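Local coordinates for uncharacterized protein (Bacteroides eggerthii, PDB 4FTD) that is of unknown function but joins a six-bladed beta-propeller to an immunoglobulin-like domain and may take part in carbohydrate metabolism, at residues 114-119 and 395-400; 430-433 and 439-442; 355-360 and 365-370; 418-421 and 425-428; 333-338 and 386-391. All coordinates share one frame; numbering follows the deposited sequence.

Contact 1 of 5, residues 114-119 and 395-400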
# COMPACT_ATOMS: atom_id res chain seq x y z
N ALA A 114 2.30 8.35 -3.80
CA ALA A 114 3.62 7.75 -3.69
C ALA A 114 4.28 7.70 -5.06
O ALA A 114 3.62 7.61 -6.09
CB ALA A 114 3.50 6.34 -3.15
N ASP A 115 5.61 7.75 -5.07
CA ASP A 115 6.35 7.56 -6.30
C ASP A 115 6.80 6.10 -6.33
O ASP A 115 7.83 5.73 -5.75
CB ASP A 115 7.52 8.49 -6.36
CG ASP A 115 8.19 8.50 -7.70
OD1 ASP A 115 7.97 7.58 -8.52
OD2 ASP A 115 8.93 9.46 -7.92
N PHE A 116 6.02 5.30 -7.03
CA PHE A 116 6.29 3.87 -7.14
C PHE A 116 7.50 3.53 -8.01
O PHE A 116 7.93 2.38 -8.02
CB PHE A 116 5.05 3.13 -7.61
CG PHE A 116 3.94 3.18 -6.61
CD1 PHE A 116 3.99 2.39 -5.48
CD2 PHE A 116 2.86 4.04 -6.79
CE1 PHE A 116 2.97 2.41 -4.55
CE2 PHE A 116 1.83 4.07 -5.86
CZ PHE A 116 1.89 3.26 -4.74
N GLU A 117 8.07 4.53 -8.68
CA GLU A 117 9.31 4.37 -9.47
C GLU A 117 10.57 4.45 -8.60
O GLU A 117 11.67 4.27 -9.11
CB GLU A 117 9.43 5.49 -10.51
CG GLU A 117 8.24 5.71 -11.42
CD GLU A 117 8.29 4.84 -12.65
OE1 GLU A 117 8.33 3.60 -12.50
OE2 GLU A 117 8.29 5.43 -13.76
N LYS A 118 10.42 4.76 -7.30
CA LYS A 118 11.53 4.92 -6.36
C LYS A 118 11.39 4.03 -5.10
O LYS A 118 11.47 4.52 -3.98
CB LYS A 118 11.65 6.40 -5.98
CG LYS A 118 11.92 7.32 -7.16
CD LYS A 118 11.75 8.78 -6.77
CE LYS A 118 13.01 9.40 -6.20
NZ LYS A 118 13.83 9.98 -7.31
N PRO A 119 11.20 2.71 -5.30
CA PRO A 119 11.13 1.81 -4.16
C PRO A 119 12.45 1.67 -3.43
O PRO A 119 13.49 1.71 -4.05
CB PRO A 119 10.77 0.46 -4.80
CG PRO A 119 11.34 0.54 -6.16
CD PRO A 119 11.23 1.96 -6.59
N ASN A 395 -3.82 -3.39 -14.54
CA ASN A 395 -2.56 -3.85 -13.99
C ASN A 395 -2.30 -3.19 -12.64
O ASN A 395 -2.69 -2.05 -12.42
CB ASN A 395 -1.39 -3.50 -14.91
CG ASN A 395 -1.51 -4.12 -16.28
OD1 ASN A 395 -1.43 -3.43 -17.29
ND2 ASN A 395 -1.73 -5.41 -16.33
N PRO A 396 -1.61 -3.89 -11.73
CA PRO A 396 -1.17 -3.17 -10.53
C PRO A 396 -0.22 -2.03 -10.91
O PRO A 396 0.44 -2.10 -11.93
CB PRO A 396 -0.43 -4.24 -9.72
CG PRO A 396 -0.16 -5.35 -10.65
CD PRO A 396 -1.20 -5.30 -11.73
N ILE A 397 -0.21 -0.96 -10.11
CA ILE A 397 0.72 0.15 -10.28
C ILE A 397 2.10 -0.22 -9.68
O ILE A 397 3.08 0.42 -9.97
CB ILE A 397 0.15 1.45 -9.67
CG1 ILE A 397 0.96 2.67 -10.09
CG2 ILE A 397 0.07 1.36 -8.17
CD1 ILE A 397 0.32 3.97 -9.67
N TYR A 398 2.18 -1.26 -8.85
CA TYR A 398 3.46 -1.74 -8.30
C TYR A 398 3.33 -3.23 -7.96
O TYR A 398 2.28 -3.65 -7.49
CB TYR A 398 3.87 -0.97 -7.03
CG TYR A 398 5.17 -1.47 -6.43
CD1 TYR A 398 6.39 -1.14 -7.01
CD2 TYR A 398 5.17 -2.33 -5.33
CE1 TYR A 398 7.59 -1.63 -6.49
CE2 TYR A 398 6.35 -2.83 -4.81
CZ TYR A 398 7.56 -2.48 -5.38
OH TYR A 398 8.72 -2.98 -4.87
N GLN A 399 4.39 -4.00 -8.20
CA GLN A 399 4.42 -5.42 -7.90
C GLN A 399 5.79 -5.80 -7.38
O GLN A 399 6.80 -5.34 -7.91
CB GLN A 399 4.17 -6.24 -9.15
CG GLN A 399 4.04 -7.74 -8.91
CD GLN A 399 3.86 -8.51 -10.20
OE1 GLN A 399 4.74 -8.52 -11.05
NE2 GLN A 399 2.73 -9.14 -10.33
N PHE A 400 5.81 -6.61 -6.32
CA PHE A 400 7.05 -7.19 -5.83
C PHE A 400 6.79 -8.68 -5.68
O PHE A 400 6.01 -9.09 -4.84
CB PHE A 400 7.56 -6.58 -4.52
CG PHE A 400 8.94 -7.07 -4.17
CD1 PHE A 400 9.10 -8.28 -3.50
CD2 PHE A 400 10.06 -6.37 -4.57
CE1 PHE A 400 10.37 -8.77 -3.22
CE2 PHE A 400 11.34 -6.85 -4.29
CZ PHE A 400 11.49 -8.07 -3.63

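Contact 2 of 5, residues 430-433 and 439-442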
# COMPACT_ATOMS: atom_id res chain seq x y z
N CYS A 430 5.20 2.87 3.46
CA CYS A 430 5.91 1.61 3.69
C CYS A 430 4.92 0.46 3.62
O CYS A 430 3.94 0.47 4.34
CB CYS A 430 6.61 1.65 5.03
SG CYS A 430 7.56 3.15 5.34
N LEU A 431 5.14 -0.46 2.68
CA LEU A 431 4.24 -1.57 2.40
C LEU A 431 4.95 -2.87 2.74
O LEU A 431 6.15 -3.01 2.54
CB LEU A 431 3.81 -1.56 0.92
CG LEU A 431 3.21 -0.24 0.40
CD1 LEU A 431 2.85 -0.43 -1.06
CD2 LEU A 431 1.98 0.22 1.20
N PHE A 432 4.19 -3.81 3.27
CA PHE A 432 4.67 -5.13 3.68
C PHE A 432 3.73 -6.17 3.15
O PHE A 432 2.50 -5.99 3.18
CB PHE A 432 4.68 -5.19 5.19
CG PHE A 432 4.90 -6.57 5.80
CD1 PHE A 432 3.82 -7.39 6.12
CD2 PHE A 432 6.21 -6.97 6.20
CE1 PHE A 432 4.02 -8.62 6.74
CE2 PHE A 432 6.41 -8.17 6.85
CZ PHE A 432 5.31 -9.00 7.11
N ALA A 433 4.31 -7.27 2.71
CA ALA A 433 3.61 -8.51 2.38
C ALA A 433 4.46 -9.70 2.86
O ALA A 433 5.71 -9.64 2.88
CB ALA A 433 3.33 -8.65 0.88
N GLY A 439 8.38 -16.03 2.06
CA GLY A 439 9.06 -15.04 2.87
C GLY A 439 8.29 -13.71 2.91
O GLY A 439 7.11 -13.68 2.65
N PHE A 440 8.99 -12.62 3.21
CA PHE A 440 8.36 -11.31 3.35
C PHE A 440 9.21 -10.20 2.78
O PHE A 440 10.40 -10.38 2.59
CB PHE A 440 7.97 -11.05 4.80
CG PHE A 440 9.11 -10.80 5.78
CD1 PHE A 440 9.66 -9.53 5.92
CD2 PHE A 440 9.57 -11.82 6.62
CE1 PHE A 440 10.70 -9.29 6.82
CE2 PHE A 440 10.58 -11.59 7.54
CZ PHE A 440 11.13 -10.32 7.65
N VAL A 441 8.59 -9.05 2.54
CA VAL A 441 9.27 -7.86 1.97
C VAL A 441 8.68 -6.60 2.62
O VAL A 441 7.49 -6.56 3.02
CB VAL A 441 9.14 -7.84 0.42
CG1 VAL A 441 7.71 -7.59 -0.03
CG2 VAL A 441 10.04 -6.80 -0.23
N ILE A 442 9.54 -5.59 2.80
CA ILE A 442 9.13 -4.25 3.12
C ILE A 442 9.56 -3.35 1.94
O ILE A 442 10.74 -3.34 1.60
CB ILE A 442 9.79 -3.75 4.39
CG1 ILE A 442 9.41 -4.64 5.59
CG2 ILE A 442 9.40 -2.26 4.62
CD1 ILE A 442 10.33 -4.48 6.79

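Contact 3 of 5, residues 355-360 and 365-370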
# COMPACT_ATOMS: atom_id res chain seq x y z
N VAL A 355 -2.58 -5.71 -1.79
CA VAL A 355 -2.97 -7.12 -1.69
C VAL A 355 -1.73 -7.97 -1.76
O VAL A 355 -0.65 -7.47 -2.13
CB VAL A 355 -3.95 -7.56 -2.80
CG1 VAL A 355 -5.25 -6.77 -2.73
CG2 VAL A 355 -3.31 -7.48 -4.18
N CYS A 356 -1.84 -9.23 -1.34
CA CYS A 356 -0.80 -10.21 -1.66
C CYS A 356 -1.43 -11.35 -2.40
O CYS A 356 -2.46 -11.89 -1.94
CB CYS A 356 -0.07 -10.73 -0.40
SG CYS A 356 1.37 -11.75 -0.76
N THR A 357 -0.87 -11.75 -3.54
CA THR A 357 -1.47 -12.89 -4.26
C THR A 357 -0.93 -14.18 -3.59
O THR A 357 0.25 -14.26 -3.29
CB THR A 357 -1.23 -12.83 -5.77
OG1 THR A 357 0.17 -12.82 -5.95
CG2 THR A 357 -1.91 -11.53 -6.44
N ALA A 358 -1.80 -15.16 -3.35
CA ALA A 358 -1.50 -16.32 -2.48
C ALA A 358 -0.76 -17.48 -3.14
O ALA A 358 0.29 -17.95 -2.65
CB ALA A 358 -2.78 -16.82 -1.82
N GLY A 359 -1.31 -17.98 -4.25
CA GLY A 359 -0.73 -19.17 -4.85
C GLY A 359 -1.10 -20.45 -4.11
O GLY A 359 -0.23 -21.19 -3.68
N GLN A 360 -2.40 -20.73 -4.03
CA GLN A 360 -2.95 -21.89 -3.31
C GLN A 360 -3.16 -23.00 -4.29
O GLN A 360 -3.96 -22.85 -5.20
CB GLN A 360 -4.28 -21.52 -2.64
CG GLN A 360 -5.01 -22.63 -1.88
CD GLN A 360 -4.27 -23.09 -0.64
OE1 GLN A 360 -3.37 -22.44 -0.18
NE2 GLN A 360 -4.65 -24.23 -0.11
N LYS A 365 -1.25 -20.41 -10.79
CA LYS A 365 -0.50 -19.51 -11.63
C LYS A 365 -0.53 -18.11 -11.02
O LYS A 365 -0.24 -17.16 -11.71
CB LYS A 365 -1.05 -19.56 -13.07
CG LYS A 365 -0.93 -20.94 -13.75
CD LYS A 365 -1.81 -21.07 -14.99
CE LYS A 365 -1.57 -22.35 -15.78
NZ LYS A 365 -0.13 -22.53 -16.13
N ALA A 366 -0.84 -17.97 -9.72
CA ALA A 366 -0.84 -16.65 -9.09
C ALA A 366 0.56 -16.03 -9.18
O ALA A 366 1.57 -16.74 -9.16
CB ALA A 366 -1.29 -16.75 -7.61
N SER A 367 0.63 -14.71 -9.26
CA SER A 367 1.95 -14.02 -9.27
C SER A 367 2.82 -14.24 -7.99
O SER A 367 4.06 -14.08 -8.02
CB SER A 367 1.75 -12.51 -9.51
OG SER A 367 1.00 -11.94 -8.41
N ILE A 368 2.18 -14.62 -6.88
CA ILE A 368 2.82 -14.73 -5.56
C ILE A 368 3.60 -13.45 -5.26
O ILE A 368 4.85 -13.44 -5.16
CB ILE A 368 3.65 -16.03 -5.35
CG1 ILE A 368 2.83 -17.27 -5.73
CG2 ILE A 368 4.10 -16.17 -3.88
CD1 ILE A 368 3.63 -18.57 -5.68
N ALA A 369 2.85 -12.37 -5.07
CA ALA A 369 3.42 -11.04 -5.04
C ALA A 369 2.66 -10.03 -4.21
O ALA A 369 1.46 -10.11 -4.09
CB ALA A 369 3.53 -10.52 -6.48
N LEU A 370 3.39 -9.06 -3.68
CA LEU A 370 2.77 -7.85 -3.13
C LEU A 370 2.31 -7.11 -4.38
O LEU A 370 3.10 -6.94 -5.31
CB LEU A 370 3.80 -7.02 -2.36
CG LEU A 370 3.45 -5.70 -1.69
CD1 LEU A 370 4.51 -5.32 -0.65
CD2 LEU A 370 3.29 -4.61 -2.71

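Contact 4 of 5, residues 418-421 and 425-428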
# COMPACT_ATOMS: atom_id res chain seq x y z
N ILE A 418 2.70 4.52 7.43
CA ILE A 418 2.92 5.85 6.85
C ILE A 418 3.78 6.68 7.77
O ILE A 418 3.43 6.89 8.91
CB ILE A 418 1.58 6.56 6.57
CG1 ILE A 418 0.85 5.77 5.47
CG2 ILE A 418 1.83 8.04 6.17
CD1 ILE A 418 -0.55 6.23 5.12
N GLU A 419 4.92 7.14 7.28
CA GLU A 419 5.77 8.05 8.03
C GLU A 419 5.37 9.49 7.68
O GLU A 419 5.23 9.84 6.50
CB GLU A 419 7.25 7.76 7.66
CG GLU A 419 8.31 8.41 8.56
CD GLU A 419 9.72 7.93 8.20
OE1 GLU A 419 10.03 6.74 8.45
OE2 GLU A 419 10.50 8.74 7.66
N LYS A 420 5.16 10.33 8.70
CA LYS A 420 4.85 11.76 8.49
C LYS A 420 6.10 12.62 8.75
O LYS A 420 7.00 12.21 9.47
CB LYS A 420 3.68 12.17 9.39
CG LYS A 420 2.34 11.57 8.98
CD LYS A 420 1.21 12.00 9.91
CE LYS A 420 -0.18 11.81 9.29
NZ LYS A 420 -0.50 12.84 8.26
N ASP A 421 6.17 13.81 8.14
CA ASP A 421 7.29 14.73 8.39
C ASP A 421 7.04 15.55 9.67
O ASP A 421 6.01 15.37 10.33
CB ASP A 421 7.58 15.63 7.17
CG ASP A 421 6.41 16.53 6.79
OD1 ASP A 421 5.51 16.81 7.62
OD2 ASP A 421 6.40 16.97 5.63
N LYS A 425 2.58 16.09 7.69
CA LYS A 425 2.25 15.73 6.32
C LYS A 425 2.85 14.36 5.97
O LYS A 425 3.97 14.02 6.40
CB LYS A 425 2.78 16.79 5.35
CG LYS A 425 2.35 16.59 3.91
CD LYS A 425 3.05 17.57 2.98
CE LYS A 425 2.80 17.23 1.51
NZ LYS A 425 3.92 17.74 0.68
N ASP A 426 2.14 13.58 5.16
CA ASP A 426 2.64 12.26 4.74
C ASP A 426 3.95 12.45 3.99
O ASP A 426 4.07 13.37 3.18
CB ASP A 426 1.64 11.57 3.83
CG ASP A 426 0.36 11.19 4.52
OD1 ASP A 426 0.29 11.18 5.77
OD2 ASP A 426 -0.59 10.85 3.78
N ALA A 427 4.93 11.58 4.29
CA ALA A 427 6.28 11.65 3.70
C ALA A 427 6.74 10.33 3.07
O ALA A 427 7.31 10.34 1.99
CB ALA A 427 7.29 12.09 4.74
N LYS A 428 6.48 9.20 3.73
CA LYS A 428 6.95 7.90 3.27
C LYS A 428 5.85 6.85 3.44
O LYS A 428 5.27 6.74 4.50
CB LYS A 428 8.22 7.53 4.06
CG LYS A 428 9.16 6.54 3.39
CD LYS A 428 10.51 6.46 4.11
CE LYS A 428 10.47 5.61 5.37
NZ LYS A 428 11.83 5.46 5.97
O HOH W 1 6.22 15.22 3.26

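Contact 5 of 5, residues 333-338 and 386-391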
# COMPACT_ATOMS: atom_id res chain seq x y z
N SER A 333 -15.57 -6.57 -7.53
CA SER A 333 -14.65 -5.95 -8.49
C SER A 333 -13.99 -6.99 -9.38
O SER A 333 -14.22 -8.21 -9.24
CB SER A 333 -13.58 -5.12 -7.78
OG SER A 333 -12.51 -5.93 -7.31
N LYS A 334 -13.13 -6.51 -10.28
CA LYS A 334 -12.36 -7.38 -11.17
C LYS A 334 -10.97 -7.70 -10.62
O LYS A 334 -10.25 -8.46 -11.25
CB LYS A 334 -12.21 -6.72 -12.56
CG LYS A 334 -13.51 -6.59 -13.30
CD LYS A 334 -13.35 -5.70 -14.54
CE LYS A 334 -14.59 -5.69 -15.42
NZ LYS A 334 -14.44 -4.66 -16.48
N ILE A 335 -10.59 -7.16 -9.46
CA ILE A 335 -9.29 -7.46 -8.85
C ILE A 335 -9.35 -8.89 -8.27
O ILE A 335 -10.05 -9.12 -7.32
CB ILE A 335 -8.90 -6.41 -7.80
CG1 ILE A 335 -8.74 -5.04 -8.49
CG2 ILE A 335 -7.59 -6.79 -7.09
CD1 ILE A 335 -8.68 -3.85 -7.58
N ALA A 336 -8.62 -9.82 -8.89
CA ALA A 336 -8.66 -11.25 -8.58
C ALA A 336 -7.22 -11.77 -8.59
O ALA A 336 -6.38 -11.21 -7.90
CB ALA A 336 -9.52 -12.00 -9.60
N GLY A 337 -6.91 -12.82 -9.34
CA GLY A 337 -5.54 -13.39 -9.35
C GLY A 337 -5.03 -13.94 -8.00
O GLY A 337 -3.81 -13.98 -7.75
N GLU A 338 -5.98 -14.38 -7.16
CA GLU A 338 -5.75 -14.91 -5.82
C GLU A 338 -5.24 -13.85 -4.83
O GLU A 338 -4.56 -14.21 -3.86
CB GLU A 338 -4.80 -16.14 -5.81
CG GLU A 338 -5.18 -17.23 -6.83
CD GLU A 338 -4.40 -18.52 -6.62
OE1 GLU A 338 -3.77 -18.71 -5.54
OE2 GLU A 338 -4.41 -19.35 -7.54
N LYS A 386 -15.66 0.68 -8.98
CA LYS A 386 -16.36 0.81 -10.26
C LYS A 386 -15.48 1.45 -11.31
O LYS A 386 -15.37 0.93 -12.43
CB LYS A 386 -17.68 1.58 -10.13
CG LYS A 386 -18.81 0.75 -9.54
CD LYS A 386 -20.11 1.52 -9.32
CE LYS A 386 -21.14 0.62 -8.66
NZ LYS A 386 -22.24 1.38 -8.03
N LYS A 387 -14.84 2.57 -10.95
CA LYS A 387 -14.01 3.31 -11.92
C LYS A 387 -12.82 2.47 -12.35
O LYS A 387 -12.50 2.46 -13.52
CB LYS A 387 -13.60 4.69 -11.39
CG LYS A 387 -14.78 5.67 -11.35
CD LYS A 387 -14.38 7.13 -11.17
CE LYS A 387 -15.55 8.09 -11.42
NZ LYS A 387 -16.56 8.02 -10.32
N PHE A 388 -12.22 1.72 -11.42
CA PHE A 388 -11.15 0.79 -11.76
C PHE A 388 -11.68 -0.20 -12.81
O PHE A 388 -11.14 -0.28 -13.91
CB PHE A 388 -10.62 0.04 -10.51
CG PHE A 388 -9.57 -0.98 -10.82
CD1 PHE A 388 -8.23 -0.62 -10.91
CD2 PHE A 388 -9.92 -2.31 -11.06
CE1 PHE A 388 -7.26 -1.57 -11.21
CE2 PHE A 388 -8.95 -3.26 -11.36
CZ PHE A 388 -7.62 -2.89 -11.44
N ASP A 389 -12.76 -0.89 -12.47
CA ASP A 389 -13.34 -1.90 -13.37
C ASP A 389 -13.64 -1.39 -14.77
O ASP A 389 -13.39 -2.09 -15.74
CB ASP A 389 -14.61 -2.51 -12.78
CG ASP A 389 -14.33 -3.52 -11.64
OD1 ASP A 389 -13.14 -3.83 -11.34
OD2 ASP A 389 -15.32 -4.03 -11.05
N GLU A 390 -14.18 -0.18 -14.84
CA GLU A 390 -14.52 0.48 -16.11
C GLU A 390 -13.32 0.94 -16.94
O GLU A 390 -13.45 1.03 -18.14
CB GLU A 390 -15.44 1.68 -15.86
CG GLU A 390 -16.82 1.24 -15.37
CD GLU A 390 -17.59 2.33 -14.64
OE1 GLU A 390 -17.14 3.50 -14.60
OE2 GLU A 390 -18.65 1.99 -14.08
N GLY A 391 -12.17 1.22 -16.32
CA GLY A 391 -10.98 1.66 -17.07
C GLY A 391 -10.40 0.58 -17.97
O GLY A 391 -10.78 -0.60 -17.86

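Contact 1 of 5, residues 114-119 and 395-400
The ring of Phe116 is overlapped by Ile397, whose CG2 lies over one face, 4.2 Å from the ring centroid and 20° off the normal, a CH-pi contact displaced toward the rim. The ethyl branch of Ile397 reaches further along the ring, with CD1 3.8 Å from CD2 of Phe116. Ala114 CB covers the opposite face, so the ring sits between two aliphatic groups. With CG anti to the backbone N (chi1 178°), Tyr398 brings its CB to 3.7 Å from Phe116 CD1, while the phenol runs on toward Pro119, whose CB comes within 4.0 Å of Tyr398 OH. No hydrogen bond crosses the contact; the join is apolar. Phe116 occupies a type I turn from Asp115 to Lys118, in which Asp115 OD1 accepts from Glu117 N at 3.1 Å, an Asx turn. Phe445 meets both Phe116 and Tyr398 edge-to-face, extending the aromatic cluster. Ile397 and Tyr398 together face Val372 of strand 369-374 in a classic beta bulge. Here the loop entering the first propeller strand, 120-125, packs on the bulged start of strand 398-401 in the neighbouring blade of the beta-propeller.

Contact 2 of 5, residues 430-433 and 439-442
Phe432 and Phe440 meet obliquely, their planes at 37° and their centroids 5.7 Å apart. The touching corner is CE2 of Phe432, which lies 3.6 Å from CD1 of Phe440. Phe432 reaches it because its CG stands anti to the backbone N (chi1 169°), which swings the ring toward the neighbouring strand. At the edge of the same ring, near its plane, Ile442 brings up CG1, 4.0 Å from Phe432 CD2. The ring thus runs past Ile442, its non-hydrogen-bonded partner, to the phenylalanine two residues earlier. Strands 426-435 and 439-446 form an antiparallel beta hairpin in the four-stranded sheet that strand 120-125 completes, the N- and C-terminal strands of the propeller lying side by side in one blade. Ala433 and Val441 are the hydrogen-bonded pair: Val441 N donates to Ala433 O at 3.0 Å, and Ala433 N to Val441 O at 3.3 Å. The side chains of these two point to the face opposite Phe432 and Ile442, where both touch Leu370 of the adjacent blade. Cut back to an alanine, Phe432 would probably leave a gap beside Phe440 and Ile442, and leave Tyr143, in the blade on the other side, without the ring it meets nearly parallel. Phe440 in turn packs on Phe124, and Gly439 before it has a backbone shape that would jam a side chain against the preceding carbonyl.

Contact 3 of 5, residues 355-360 and 365-370
Thr357 OG1 holds together the end of an antiparallel beta hairpin, strands 350-357 and 369-374 of one propeller blade. The hydroxyl accepts from Ala369 N at 2.9 Å and donates to Ser367 OG at 2.7 Å, so both of its roles are used. Lying between the backbone N and the carbonyl carbon (chi1 59°), OG1 is directed across to the opposite strand, where it takes the Ala369 amide in place of a backbone carbonyl. Thr357 N completes the ring of bonds by donating to Ala369 O at 2.9 Å. Ser367 OG is tied in turn to Glu371 OE2, and Ser367 O accepts from Lys401 NZ. By contrast, Thr357 O is buried without a hydrogen-bonding partner; Ile368 CA approaches it at 3.5 Å in a CA-H...O contact. Were a valine to stand at Thr357, Ala369 N would probably lose its acceptor and Ser367 OG the hydroxyl it meets. Further along, Arg435 binds the carbonyls of Ala358 and Gly359, fixing the chain as it leaves the strand. Gly359 lies where a side chain would clash with Ile368, and its bare backbone admits the methyl of Ala366, with CB 3.6 Å from Gly359 N.

Contact 4 of 5, residues 418-421 and 425-428
A classic beta bulge distorts the end of the hairpin formed by strands 412-420 and 426-435 in the propeller: Ala427 and Lys428 both face Glu419. The carbonyl of Glu419 therefore accepts two amides, Ala427 N at 2.8 Å in the carbonyl plane and Lys428 N at 3.1 Å, tilted 22° from it. Glu419 N returns a bond to Lys428 O, and beyond the bulge Asp421 N donates to Lys425 O. Nearer the turn, Asp421 OD1 receives Lys425 N at 3.0 Å from above the carboxylate plane; CG of Asp421 stands between the backbone N and the carbonyl carbon (chi1 62°), which carries the carboxylate across to Lys425. A water bridges the same carboxylate to the opposite strand, donating to Asp421 OD2 and to Asp426 O.

Two salt bridges flank this backbone ladder. Lys420 and Asp426 run side by side in the same direction, and the lysine bends at its last torsion to bring NZ 3.1 Å from Asp426 OD1, above the carboxylate plane. Lys420 NZ also reaches Gly424 O, while Asp426 OD2 accepts from Asn348 N. Ile418 CG2 lies against that carboxylate, 3.5 Å from OD1. The second bridge, Lys428 NZ to Glu419 OE1 at 3.3 Å, is weak and belongs to one of two modelled lysine conformers, which makes it doubtful; Glu444 provides a further carboxylate for this lysine. With lysines and acids paired at both flanks, charge is probably largely balanced locally, and the shared partners tie the hairpin end to its neighbours.

Contact 5 of 5, residues 333-338 and 386-391
Asp389 near the C-terminal end of helix 381-390 grips the loop that follows strand 329-332, joining the helix to the connection between two propeller blades. Its OD1 accepts Lys334 N at 2.9 Å on the syn side, 26° out of the carboxylate plane. The side chain of Lys334 then lies across that carboxylate, with CB 3.3 Å from Asp389 OD1, and stays extended until NZ reaches the main chain: Lys334 NZ donates to Asp389 O at 2.9 Å, from above the carbonyl plane. The lysine thus binds the helix through a backbone carbonyl, while its ammonium remains 5.4 Å from Asp389 OD1, near enough for the opposite charges probably to favour each other without a salt bridge.

Beside this polar grip, Ile335 crosses Phe388 at about a right angle. Its CD1 sits over one face of the ring, 4.0 Å from the centroid, and Ile335 CG1 comes to 3.4 Å from Phe388 CE2. Phe388 points its ring at the loop because CG is anti to the backbone N (chi1 177°).

A second shell sets these groups. Tyr331 OH bonds to Asp389 OD2, and His394 both donates to Asp389 O and meets the Phe388 ring edge-to-face, so the helix end has further partners beyond the loop. The loop is shaped by an ST turn: Ser333 OG, which also bonds to Val320 O, accepts from Ile335 N at 3.1 Å with an N-H...O angle of 152°.

How the contacts relate
Contact 3 touches three of the others, contacts 1, 2 and 5. Its Leu370 packs on contact 2, with CB 3.7 Å from Ala433 CB, and its amide N lies 2.9 Å from Phe400 O of contact 1, a probable hydrogen bond along neighbouring strands 369-374 and 398-401. Phe400 also meets contact 2, CE1 being 3.6 Å from Val441 CG2. Toward contact 5, Glu338 OE1 lies 2.9 Å from Gln360 N, again a probable hydrogen bond. Contacts 2 and 4 share strand 426-435, their centres about 18 Å apart, whereas contacts 4 and 5 stand about 28 Å apart between centres. A glycerol, probably from crystallisation, lies about 4 Å from the Tyr398 side chain of contact 1.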